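Local coordinates for Di-haem cytochrome c peroxidase family protein (Burkholderia thailandensis E264, PDB 6NX0), which binds two c-type haems, reaches an unusually stable bis-Fe(IV) state and probably acts as a peroxidase of the cytochrome c peroxidase/MauG family, at residues A232-G235 against V241-D244; P239-R242 against E246-V249. All coordinates share one frame; numbering follows the deposited sequence.

Contact 1. Residues A232-G235 against V241-D244; sequences ALAG and VRRD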
loop_
_atom_site.group_PDB
_atom_site.type_symbol
_atom_site.label_atom_id
_atom_site.label_comp_id
_atom_site.label_asym_id
_atom_site.label_seq_id
_atom_site.Cartn_x
_atom_site.Cartn_y
_atom_site.Cartn_z
ATOM N N ALA A 232 -1.181 -26.284 16.213
ATOM C CA ALA A 232 -1.150 -26.373 14.769
ATOM C C ALA A 232 0.211 -25.982 14.224
ATOM O O ALA A 232 0.756 -26.656 13.341
ATOM C CB ALA A 232 -2.245 -25.487 14.178
ATOM N N LEU A 233 0.798 -24.904 14.754
ATOM C CA LEU A 233 2.119 -24.507 14.292
ATOM C C LEU A 233 3.170 -25.542 14.658
ATOM O O LEU A 233 4.041 -25.865 13.845
ATOM C CB LEU A 233 2.497 -23.130 14.864
ATOM C CG LEU A 233 1.638 -21.982 14.325
ATOM C CD1 LEU A 233 1.777 -20.769 15.227
ATOM C CD2 LEU A 233 2.001 -21.587 12.906
ATOM N N ALA A 234 3.124 -26.049 15.890
ATOM C CA ALA A 234 4.071 -27.076 16.313
ATOM C C ALA A 234 3.907 -28.346 15.496
ATOM O O ALA A 234 4.893 -29.011 15.164
ATOM C CB ALA A 234 3.880 -27.350 17.798
ATOM N N GLY A 235 2.666 -28.696 15.153
ATOM C CA GLY A 235 2.444 -29.891 14.340
ATOM C C GLY A 235 3.125 -29.803 12.991
ATOM O O GLY A 235 3.681 -30.790 12.490
ATOM N N VAL A 241 8.818 -24.299 18.106
ATOM C CA VAL A 241 8.094 -23.039 17.950
ATOM C C VAL A 241 7.651 -22.481 19.295
ATOM O O VAL A 241 7.412 -21.275 19.404
ATOM C CB VAL A 241 6.868 -23.168 17.019
ATOM C CG1 VAL A 241 7.271 -23.588 15.638
ATOM C CG2 VAL A 241 5.821 -24.097 17.625
ATOM N N ARG A 242 7.491 -23.325 20.317
ATOM C CA ARG A 242 7.090 -22.871 21.643
ATOM C C ARG A 242 8.249 -22.431 22.520
ATOM O O ARG A 242 8.005 -21.942 23.627
ATOM C CB ARG A 242 6.350 -23.982 22.388
ATOM C CG ARG A 242 5.018 -24.327 21.868
ATOM C CD ARG A 242 4.279 -25.072 22.970
ATOM N NE ARG A 242 2.968 -25.520 22.520
ATOM C CZ ARG A 242 2.774 -26.621 21.814
ATOM N NH1 ARG A 242 3.800 -27.383 21.475
ATOM N NH2 ARG A 242 1.551 -26.974 21.461
ATOM N N ARG A 243 9.492 -22.620 22.080
ATOM C CA ARG A 243 10.653 -22.360 22.917
ATOM C C ARG A 243 11.654 -21.397 22.305
ATOM O O ARG A 243 12.533 -20.913 23.028
ATOM C CB ARG A 243 11.388 -23.674 23.248
ATOM C CG ARG A 243 10.542 -24.695 23.994
ATOM C CD ARG A 243 10.270 -24.274 25.432
ATOM N NE ARG A 243 11.507 -24.158 26.204
ATOM C CZ ARG A 243 12.142 -25.171 26.798
ATOM N NH1 ARG A 243 13.262 -24.936 27.462
ATOM N NH2 ARG A 243 11.670 -26.411 26.738
ATOM N N ASP A 244 11.549 -21.091 21.019
ATOM C CA ASP A 244 12.469 -20.196 20.315
ATOM C C ASP A 244 11.647 -19.031 19.794
ATOM O O ASP A 244 10.921 -19.187 18.795
ATOM C CB ASP A 244 13.142 -20.964 19.178
ATOM C CG ASP A 244 14.139 -20.146 18.386
ATOM O OD1 ASP A 244 14.058 -18.907 18.380
ATOM O OD2 ASP A 244 15.004 -20.781 17.724
#
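Val241 presses one methyl group, CG2, onto the backbone of helix 228-237 at Ala234. The CG2 atom lies 3.7 Å from Ala234 CA and 3.8 Å from Ala234 CB, so it meets the helix surface beside the short alanine side chain. With chi1 at -61°, CG1 stands anti to the carbonyl carbon and CG2 falls between the backbone N and the carbonyl carbon, which turns this second methyl to the helix. Leu233 borders the same methyl more loosely, its CB 4.4 Å from Val241 CG2.

Arg242 meets Ala234 at the tip of its methyl, close to the line of the CA-CB bond, whereas Val241 CG2 comes in from the side. Its CB does not point at the helix, but the side chain runs extended from CG to NE and carries the guanidinium out past the end of the Ala234 methyl, bringing NH1 to 3.7 Å from Ala234 CB. The methyl approaches the guanidinium obliquely. NE of Arg242 donates to the carbonyl oxygen of Gly225, at the end of helix 217-225, which fixes this end of the side chain.

No hydrogen bond joins the two segments. The Ala234 methyl touches a valine methyl on one side and an arginine nitrogen at its tip, by van der Waals contact alone, and the polar fastening of Arg242 is made to a different helix.

Contact 2. Residues P239-R242 against E246-V249; sequences PSVR and ERMV. With NO3 (nitrate ion), chain E.
The short 3-10 turn 239-242, in the connection between the consecutive helices 228-237 and 245-260 within the di-haem cytochrome c peroxidase family region, folds back on the first turn of the second helix. Val241 and Met248 make the closest approach. The methyl CE of Met248 comes to 3.3 Å from the carbonyl oxygen of Val241 and to 4.1 Å from Val241 CB, while Met248 CB also lies near that oxygen, at 3.5 Å. Met248 starts with CG anti to its own backbone N (chi1 175°), and bends at chi2 and chi3 then curl the thioether round the carbonyl. The contact buries Val241 O without a hydrogen-bond partner in the model, leaving carbon atoms of Met248 packed against a polar atom.

On another side of Val241, CG1 rests 4.3 Å from CG of Arg247, an apolar contact with the aliphatic part of that side chain. Farther out, Arg247 NH2 donates to the carbonyl oxygen of Phe237, the last residue of helix 228-237.

Within the turn, Arg242 N donates to Pro239 O. A nitrate ion, probably from the crystallisation liquor, is gripped twice by Ser240: N donates to O1 at 3.0 Å, nearly straight at 166°, and OG donates to O2 at 2.6 Å.

Met248 also touches Leu233 of helix 228-237 and Ile224 of helix 217-225, whereas Val249 faces helices 203-207 and 217-225, so the turn and these three helices all pack on the start of helix 245-260.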
loop_
_atom_site.group_PDB
_atom_site.type_symbol
_atom_site.label_atom_id
_atom_site.label_comp_id
_atom_site.label_asym_id
_atom_site.label_seq_id
_atom_site.Cartn_x
_atom_site.Cartn_y
_atom_site.Cartn_z
ATOM N N PRO A 239 8.232 -28.808 17.583
ATOM C CA PRO A 239 7.936 -28.325 18.939
ATOM C C PRO A 239 8.722 -27.093 19.346
ATOM O O PRO A 239 8.321 -26.416 20.301
ATOM C CB PRO A 239 8.282 -29.531 19.829
ATOM C CG PRO A 239 9.271 -30.317 19.022
ATOM C CD PRO A 239 8.832 -30.148 17.582
ATOM N N SER A 240 9.836 -26.780 18.689
ATOM C CA SER A 240 10.623 -25.634 19.122
ATOM C C SER A 240 9.935 -24.307 18.835
ATOM O O SER A 240 10.398 -23.277 19.333
ATOM C CB SER A 240 12.010 -25.654 18.469
ATOM O OG SER A 240 12.799 -26.772 18.927
ATOM N N VAL A 241 8.818 -24.299 18.106
ATOM C CA VAL A 241 8.094 -23.039 17.950
ATOM C C VAL A 241 7.651 -22.481 19.295
ATOM O O VAL A 241 7.412 -21.275 19.404
ATOM C CB VAL A 241 6.868 -23.168 17.019
ATOM C CG1 VAL A 241 7.271 -23.588 15.638
ATOM C CG2 VAL A 241 5.821 -24.097 17.625
ATOM N N ARG A 242 7.491 -23.325 20.317
ATOM C CA ARG A 242 7.090 -22.871 21.643
ATOM C C ARG A 242 8.249 -22.431 22.520
ATOM O O ARG A 242 8.005 -21.942 23.627
ATOM C CB ARG A 242 6.350 -23.982 22.388
ATOM C CG ARG A 242 5.018 -24.327 21.868
ATOM C CD ARG A 242 4.279 -25.072 22.970
ATOM N NE ARG A 242 2.968 -25.520 22.520
ATOM C CZ ARG A 242 2.774 -26.621 21.814
ATOM N NH1 ARG A 242 3.800 -27.383 21.475
ATOM N NH2 ARG A 242 1.551 -26.974 21.461
ATOM N N GLU A 246 12.206 -16.370 18.028
ATOM C CA GLU A 246 12.398 -15.941 16.647
ATOM C C GLU A 246 11.911 -16.999 15.664
ATOM O O GLU A 246 11.398 -16.652 14.599
ATOM C CB GLU A 246 13.873 -15.582 16.403
ATOM C CG GLU A 246 14.310 -14.300 17.133
ATOM C CD GLU A 246 13.408 -13.108 16.833
ATOM O OE1 GLU A 246 12.932 -12.452 17.785
ATOM O OE2 GLU A 246 13.161 -12.849 15.641
ATOM N N ARG A 247 12.002 -18.278 16.021
ATOM C CA ARG A 247 11.420 -19.324 15.187
ATOM C C ARG A 247 9.899 -19.168 15.104
ATOM O O ARG A 247 9.300 -19.293 14.020
ATOM C CB ARG A 247 11.819 -20.684 15.760
ATOM C CG ARG A 247 11.185 -21.890 15.120
ATOM C CD ARG A 247 11.682 -22.144 13.737
ATOM N NE ARG A 247 11.146 -23.408 13.237
ATOM C CZ ARG A 247 11.101 -23.743 11.956
ATOM N NH1 ARG A 247 11.562 -22.913 11.023
ATOM N NH2 ARG A 247 10.572 -24.910 11.607
ATOM N N MET A 248 9.256 -18.879 16.228
ATOM C CA MET A 248 7.814 -18.641 16.200
ATOM C C MET A 248 7.469 -17.529 15.219
ATOM O O MET A 248 6.554 -17.666 14.399
ATOM C CB MET A 248 7.299 -18.313 17.602
ATOM C CG MET A 248 5.798 -17.931 17.679
ATOM S SD MET A 248 4.661 -19.197 17.061
ATOM C CE MET A 248 4.445 -20.179 18.542
ATOM N N VAL A 249 8.182 -16.406 15.294
ATOM C CA VAL A 249 7.868 -15.292 14.397
ATOM C C VAL A 249 8.112 -15.694 12.949
ATOM O O VAL A 249 7.325 -15.361 12.049
ATOM C CB VAL A 249 8.685 -14.040 14.790
ATOM C CG1 VAL A 249 8.474 -12.911 13.772
ATOM C CG2 VAL A 249 8.308 -13.576 16.172
HETATM N N NO3 E . 11.914 -28.934 16.425
HETATM O O1 NO3 E . 11.029 -28.035 16.268
HETATM O O2 NO3 E . 12.703 -28.817 17.400
HETATM O O3 NO3 E . 11.994 -29.916 15.610
#

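Overall arrangement
Contacts 1 and 2 share Val241 and Arg242, and their centres lie about 5 Å apart. They tie the 3-10 connection to both helices it joins: contact 1 to helix 228-237, contact 2 to the start of helix 245-260. A packing contact, Leu233 CD1 to Met248 SD at 3.8 Å, joins the two helices directly, so that turn and helices all touch one another. Contact 2 is the more buried and the larger, and sets a methionine against a carbonyl oxygen; contact 1 is only partly buried, with an alanine touched by a valine and a partly exposed arginine. Neither has a hydrogen bond between its segments; Arg242 reaches Gly225 ending helix 217-225, Arg247 Phe237 ending helix 228-237.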